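Local coordinates for sugar ABC transporter, sugar-binding protein (Streptococcus pneumoniae, PDB 2HEU) that probably binds sugar outside the cell and hands it to an ABC transporter for uptake, as solute-binding proteins of this family do, at residues Thr176-Asn181 / Thr367-Phe372; Tyr180-Phe185 / Val360-Tyr365. All coordinates share one frame; numbering follows the deposited sequence.

Contact 1 of 2, residues Thr176-Asn181 / Thr367-Phe372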
loop_
_atom_site.group_PDB
_atom_site.type_symbol
_atom_site.label_atom_id
_atom_site.label_comp_id
_atom_site.label_asym_id
_atom_site.label_seq_id
_atom_site.Cartn_x
_atom_site.Cartn_y
_atom_site.Cartn_z
ATOM N N THR A 176 0.427 -11.180 4.544
ATOM C CA THR A 176 1.482 -11.015 3.606
ATOM C C THR A 176 1.098 -11.293 2.141
ATOM O O THR A 176 1.767 -10.788 1.247
ATOM C CB THR A 176 2.761 -11.849 3.969
ATOM O OG1 THR A 176 2.423 -13.233 3.924
ATOM C CG2 THR A 176 3.353 -11.457 5.327
ATOM N N LEU A 177 0.087 -12.130 1.963
ATOM C CA LEU A 177 -0.402 -12.492 0.619
ATOM C C LEU A 177 -1.660 -11.739 0.173
ATOM O O LEU A 177 -2.183 -12.027 -0.892
ATOM C CB LEU A 177 -0.618 -14.013 0.515
ATOM C CG LEU A 177 0.639 -14.842 0.649
ATOM C CD1 LEU A 177 0.296 -16.307 0.439
ATOM C CD2 LEU A 177 1.750 -14.378 -0.293
ATOM N N ASN A 178 -2.093 -10.760 0.977
ATOM C CA ASN A 178 -3.268 -9.963 0.524
ATOM C C ASN A 178 -2.966 -9.345 -0.835
ATOM O O ASN A 178 -3.776 -9.473 -1.767
ATOM C CB ASN A 178 -3.511 -8.892 1.606
ATOM C CG ASN A 178 -4.733 -8.100 1.341
ATOM O OD1 ASN A 178 -4.694 -6.839 1.743
ATOM N ND2 ASN A 178 -5.777 -8.634 0.904
ATOM N N GLY A 179 -1.824 -8.651 -0.993
ATOM C CA GLY A 179 -1.548 -8.059 -2.261
ATOM C C GLY A 179 -1.415 -9.041 -3.385
ATOM O O GLY A 179 -1.798 -8.785 -4.526
ATOM N N TYR A 180 -0.869 -10.238 -3.107
ATOM C CA TYR A 180 -0.655 -11.261 -4.119
ATOM C C TYR A 180 -2.006 -11.673 -4.726
ATOM O O TYR A 180 -2.161 -11.709 -5.944
ATOM C CB TYR A 180 0.090 -12.433 -3.529
ATOM C CG TYR A 180 0.509 -13.452 -4.557
ATOM C CD1 TYR A 180 1.762 -13.460 -5.120
ATOM C CD2 TYR A 180 -0.371 -14.427 -4.998
ATOM C CE1 TYR A 180 2.119 -14.365 -6.103
ATOM C CE2 TYR A 180 -0.048 -15.340 -5.974
ATOM C CZ TYR A 180 1.195 -15.309 -6.526
ATOM O OH TYR A 180 1.590 -16.172 -7.519
ATOM N N ASN A 181 -2.946 -12.028 -3.874
ATOM C CA ASN A 181 -4.231 -12.513 -4.385
ATOM C C ASN A 181 -5.058 -11.377 -4.957
ATOM O O ASN A 181 -5.803 -11.566 -5.929
ATOM C CB ASN A 181 -4.955 -13.317 -3.328
ATOM C CG ASN A 181 -6.050 -14.226 -3.924
ATOM O OD1 ASN A 181 -6.018 -14.495 -5.147
ATOM N ND2 ASN A 181 -6.928 -14.701 -3.079
ATOM N N THR A 367 -15.942 -4.277 3.651
ATOM C CA THR A 367 -16.205 -3.969 5.047
ATOM C C THR A 367 -15.154 -4.468 6.038
ATOM O O THR A 367 -15.156 -4.008 7.161
ATOM C CB THR A 367 -17.634 -4.426 5.413
ATOM O OG1 THR A 367 -17.710 -5.787 5.229
ATOM C CG2 THR A 367 -18.686 -3.718 4.584
ATOM N N SER A 368 -14.304 -5.382 5.612
ATOM C CA SER A 368 -13.185 -5.885 6.379
ATOM C C SER A 368 -12.247 -6.558 5.406
ATOM O O SER A 368 -12.530 -6.574 4.195
ATOM C CB SER A 368 -13.690 -6.869 7.433
ATOM O OG SER A 368 -14.062 -8.121 6.852
ATOM N N GLU A 369 -11.129 -7.104 5.921
ATOM C CA GLU A 369 -10.178 -7.776 5.010
ATOM C C GLU A 369 -9.546 -9.006 5.579
ATOM O O GLU A 369 -9.021 -9.831 4.802
ATOM C CB GLU A 369 -9.096 -6.815 4.497
ATOM C CG GLU A 369 -8.219 -6.244 5.605
ATOM C CD GLU A 369 -7.165 -5.345 5.046
ATOM O OE1 GLU A 369 -7.170 -4.154 5.349
ATOM O OE2 GLU A 369 -6.309 -5.799 4.257
ATOM N N ALA A 370 -9.534 -9.205 6.897
ATOM C CA ALA A 370 -8.765 -10.292 7.455
ATOM C C ALA A 370 -9.188 -11.650 6.879
ATOM O O ALA A 370 -8.328 -12.497 6.643
ATOM C CB ALA A 370 -8.919 -10.357 9.024
ATOM N N ASP A 371 -10.479 -11.884 6.680
ATOM C CA ASP A 371 -10.903 -13.159 6.176
ATOM C C ASP A 371 -10.455 -13.432 4.760
ATOM O O ASP A 371 -10.317 -14.603 4.349
ATOM C CB ASP A 371 -12.394 -13.369 6.327
ATOM C CG ASP A 371 -12.875 -13.535 7.750
ATOM O OD1 ASP A 371 -12.054 -13.535 8.683
ATOM O OD2 ASP A 371 -14.109 -13.634 7.947
ATOM N N PHE A 372 -10.193 -12.380 3.986
ATOM C CA PHE A 372 -9.626 -12.512 2.655
ATOM C C PHE A 372 -8.177 -12.955 2.780
ATOM O O PHE A 372 -7.685 -13.844 2.030
ATOM C CB PHE A 372 -9.724 -11.199 1.855
ATOM C CG PHE A 372 -9.252 -11.325 0.464
ATOM C CD1 PHE A 372 -10.063 -11.828 -0.557
ATOM C CD2 PHE A 372 -7.955 -10.928 0.103
ATOM C CE1 PHE A 372 -9.598 -11.927 -1.869
ATOM C CE2 PHE A 372 -7.482 -11.049 -1.189
ATOM C CZ PHE A 372 -8.321 -11.518 -2.185
#
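Two helix starts meet here in a lobe of a solute-binding protein of the periplasmic-binding-protein class: Asn-178 and Asn-181 of helix 178-189 against Glu-369 and Phe-372, where helix 370-382 begins. Phe-372 buries more surface here than any other residue. Its CG stands anti to the backbone N (chi1 -176°), which sends the ring toward the other helix. The amide of Asn-178 comes to the ring edge, near the ring plane. There the end of the Asn-178 amide meets Phe-372 near CD2. The amide and ring planes are steeply turned, 73° apart.

Asn-181, one turn further along, meets the same ring at CZ. Asn-181 CB lies 4.0 Å from Phe-372 CZ, and the Asn-181 amide is nearly parallel to the ring, with 16° between the planes. The side-chain amides of both asparagines are probably flipped in the model, so their O and N labels are uncertain.

Leu-177 and Glu-369 are the N-cap residues of the two helices. Helix 178-189 has its first turn closed by the bond from Asn-181 N to Leu-177 O, 3.1 Å. The extended Glu-369 side chain crosses that of Asn-178 at about a right angle. Glu-369 OE2 comes close to the end of the Asn-178 amide. Glu-369 OE2 is hydrogen-bonded to His-373 NE2. Helix 385-396 adds Leu-392 and Phe-395 against Phe-372, and the ring of Trp-366 also meets it.

Contact 2 of 2, residues Tyr180-Phe185 / Val360-Tyr365; sequences YNQLAF and VWLQQY
Gln-182 turns its CG anti to its own carbonyl carbon (chi1 -68°) and then runs extended, reaching from helix 178-189 to the segment 360-365. Gln-363 bends at chi2 (-91°), which brings its amide oxygen back to meet Gln-182. The contact joins a buried part of helix 178-189 to a short 3-10 segment, 362-364, on the link that follows strand 358-360 in this solute-binding fold. Strand 358-360 pairs in parallel with strand 288-290, whose Val-289 touches both Gln-182 and Trp-361.

The amide of Gln-182 is used at both ends. Gln-182 OE1 accepts a hydrogen bond from Leu-362 N at 2.9 Å. The bond is almost straight at the hydrogen (173°), but the donor sits above the carbonyl plane. Gln-182 NE2 donates to Gln-363 OE1 at 2.8 Å, and this acceptor lies close to the plane of the Gln-182 amide. Two bonds in different directions should fix the rotation of this buried amide. The two glutamine amides are nearly perpendicular.

The side chains of Leu-362 and Gln-182 run antiparallel alongside each other. Leu-362 CD1 packs on the aliphatic part, 4.0 Å from Gln-182 CG. On the same link, Leu-362 O accepts a bond from Asn-196 ND2 of helix 192-199. The indole of Trp-361 has its NE1 bonded to Asn-127 OD1. Its benzo edge faces Gln-182, with the amide standing upright to the ring plane. There Gln-182 OE1 lies near that plane, 3.4 Å from Trp-361 CE3.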
loop_
_atom_site.group_PDB
_atom_site.type_symbol
_atom_site.label_atom_id
_atom_site.label_comp_id
_atom_site.label_asym_id
_atom_site.label_seq_id
_atom_site.Cartn_x
_atom_site.Cartn_y
_atom_site.Cartn_z
ATOM N N TYR A 180 -0.869 -10.238 -3.107
ATOM C CA TYR A 180 -0.655 -11.261 -4.119
ATOM C C TYR A 180 -2.006 -11.673 -4.726
ATOM O O TYR A 180 -2.161 -11.709 -5.944
ATOM C CB TYR A 180 0.090 -12.433 -3.529
ATOM C CG TYR A 180 0.509 -13.452 -4.557
ATOM C CD1 TYR A 180 1.762 -13.460 -5.120
ATOM C CD2 TYR A 180 -0.371 -14.427 -4.998
ATOM C CE1 TYR A 180 2.119 -14.365 -6.103
ATOM C CE2 TYR A 180 -0.048 -15.340 -5.974
ATOM C CZ TYR A 180 1.195 -15.309 -6.526
ATOM O OH TYR A 180 1.590 -16.172 -7.519
ATOM N N ASN A 181 -2.946 -12.028 -3.874
ATOM C CA ASN A 181 -4.231 -12.513 -4.385
ATOM C C ASN A 181 -5.058 -11.377 -4.957
ATOM O O ASN A 181 -5.803 -11.566 -5.929
ATOM C CB ASN A 181 -4.955 -13.317 -3.328
ATOM C CG ASN A 181 -6.050 -14.226 -3.924
ATOM O OD1 ASN A 181 -6.018 -14.495 -5.147
ATOM N ND2 ASN A 181 -6.928 -14.701 -3.079
ATOM N N GLN A 182 -4.969 -10.179 -4.389
ATOM C CA GLN A 182 -5.668 -9.054 -5.050
ATOM C C GLN A 182 -5.152 -8.873 -6.458
ATOM O O GLN A 182 -5.947 -8.609 -7.372
ATOM C CB GLN A 182 -5.532 -7.775 -4.227
ATOM C CG GLN A 182 -6.277 -7.847 -2.927
ATOM C CD GLN A 182 -6.443 -6.507 -2.255
ATOM O OE1 GLN A 182 -6.322 -5.455 -2.888
ATOM N NE2 GLN A 182 -6.746 -6.539 -0.982
ATOM N N LEU A 183 -3.861 -9.000 -6.674
ATOM C CA LEU A 183 -3.249 -8.844 -8.009
ATOM C C LEU A 183 -3.560 -10.054 -8.912
ATOM O O LEU A 183 -3.673 -9.881 -10.130
ATOM C CB LEU A 183 -1.789 -8.557 -7.905
ATOM C CG LEU A 183 -1.483 -7.160 -7.368
ATOM C CD1 LEU A 183 -0.018 -7.031 -6.948
ATOM C CD2 LEU A 183 -1.837 -6.121 -8.370
ATOM N N ALA A 184 -3.708 -11.240 -8.332
ATOM C CA ALA A 184 -4.212 -12.379 -9.106
ATOM C C ALA A 184 -5.564 -12.038 -9.686
ATOM O O ALA A 184 -5.818 -12.179 -10.899
ATOM C CB ALA A 184 -4.277 -13.609 -8.199
ATOM N N PHE A 185 -6.505 -11.552 -8.848
ATOM C CA PHE A 185 -7.811 -11.192 -9.365
ATOM C C PHE A 185 -7.728 -10.012 -10.292
ATOM O O PHE A 185 -8.466 -9.974 -11.310
ATOM C CB PHE A 185 -8.803 -10.908 -8.242
ATOM C CG PHE A 185 -9.357 -12.144 -7.595
ATOM C CD1 PHE A 185 -9.065 -12.501 -6.293
ATOM C CD2 PHE A 185 -10.232 -12.966 -8.302
ATOM C CE1 PHE A 185 -9.589 -13.652 -5.713
ATOM C CE2 PHE A 185 -10.756 -14.114 -7.761
ATOM C CZ PHE A 185 -10.446 -14.455 -6.444
ATOM N N VAL A 360 -5.647 0.970 -6.391
ATOM C CA VAL A 360 -5.913 1.160 -4.959
ATOM C C VAL A 360 -6.333 -0.218 -4.411
ATOM O O VAL A 360 -7.101 -0.974 -5.028
ATOM C CB VAL A 360 -6.989 2.186 -4.712
ATOM C CG1 VAL A 360 -7.270 2.334 -3.238
ATOM C CG2 VAL A 360 -6.569 3.560 -5.300
ATOM N N TRP A 361 -5.865 -0.539 -3.203
ATOM C CA TRP A 361 -6.235 -1.741 -2.464
ATOM C C TRP A 361 -7.738 -1.971 -2.642
ATOM O O TRP A 361 -8.581 -1.071 -2.441
ATOM C CB TRP A 361 -5.943 -1.558 -0.974
ATOM C CG TRP A 361 -4.496 -1.601 -0.631
ATOM C CD1 TRP A 361 -3.710 -0.591 -0.157
ATOM C CD2 TRP A 361 -3.625 -2.739 -0.656
ATOM N NE1 TRP A 361 -2.427 -1.004 0.070
ATOM C CE2 TRP A 361 -2.344 -2.333 -0.247
ATOM C CE3 TRP A 361 -3.843 -4.087 -0.964
ATOM C CZ2 TRP A 361 -1.271 -3.261 -0.191
ATOM C CZ3 TRP A 361 -2.837 -4.983 -0.846
ATOM C CH2 TRP A 361 -1.561 -4.576 -0.517
ATOM N N LEU A 362 -8.123 -3.238 -2.922
ATOM C CA LEU A 362 -9.508 -3.548 -3.173
ATOM C C LEU A 362 -10.423 -3.330 -1.970
ATOM O O LEU A 362 -11.587 -3.056 -2.113
ATOM C CB LEU A 362 -9.660 -4.975 -3.702
ATOM C CG LEU A 362 -8.952 -5.273 -5.001
ATOM C CD1 LEU A 362 -9.201 -6.750 -5.381
ATOM C CD2 LEU A 362 -9.376 -4.379 -6.127
ATOM N N GLN A 363 -9.807 -3.454 -0.783
ATOM C CA GLN A 363 -10.587 -3.308 0.488
ATOM C C GLN A 363 -11.021 -1.850 0.692
ATOM O O GLN A 363 -11.777 -1.619 1.639
ATOM C CB GLN A 363 -9.862 -3.877 1.695
ATOM C CG GLN A 363 -8.652 -3.115 2.163
ATOM C CD GLN A 363 -7.357 -3.538 1.567
ATOM O OE1 GLN A 363 -7.357 -4.204 0.524
ATOM N NE2 GLN A 363 -6.220 -3.139 2.098
ATOM N N GLN A 364 -10.630 -0.921 -0.155
ATOM C CA GLN A 364 -11.309 0.388 -0.216
ATOM C C GLN A 364 -12.812 0.218 -0.161
ATOM O O GLN A 364 -13.493 1.060 0.370
ATOM C CB GLN A 364 -10.825 1.111 -1.483
ATOM C CG GLN A 364 -11.412 2.525 -1.652
ATOM C CD GLN A 364 -10.903 3.253 -2.845
ATOM O OE1 GLN A 364 -10.723 4.534 -2.740
ATOM N NE2 GLN A 364 -10.533 2.604 -3.882
ATOM N N TYR A 365 -13.294 -0.848 -0.830
ATOM C CA TYR A 365 -14.747 -1.080 -1.019
ATOM C C TYR A 365 -15.244 -2.369 -0.337
ATOM O O TYR A 365 -16.251 -2.913 -0.727
ATOM C CB TYR A 365 -15.136 -1.023 -2.475
ATOM C CG TYR A 365 -14.889 0.332 -3.057
ATOM C CD1 TYR A 365 -15.606 1.418 -2.606
ATOM C CD2 TYR A 365 -13.923 0.534 -4.020
ATOM C CE1 TYR A 365 -15.378 2.632 -3.120
ATOM C CE2 TYR A 365 -13.689 1.789 -4.532
ATOM C CZ TYR A 365 -14.416 2.821 -4.095
ATOM O OH TYR A 365 -14.165 4.088 -4.611
#

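In the fold
Contacts 1 and 2 use the same helix, 178-189, and their segments overlap at Tyr-180 and Asn-181. Their centres are 8 Å apart. Contact 1 brings the start of helix 370-382 to the first turn; contact 2 brings the preceding link to the next part of the helix. They also touch directly. Phe-372 CE2 packs 3.8 Å from Gln-182 CG, so Gln-182, which binds the 360-365 segment, also lies against Phe-372 of contact 1. Gly-179 CA packs 3.6 Å from Trp-361 CZ3, and Glu-369 OE2 lies 3.4 Å from Gln-363 NE2. The structure is the apo form, with no sugar to mark the pocket. The sodium ion, at Lys-103 and Glu-335, belongs to neither contact.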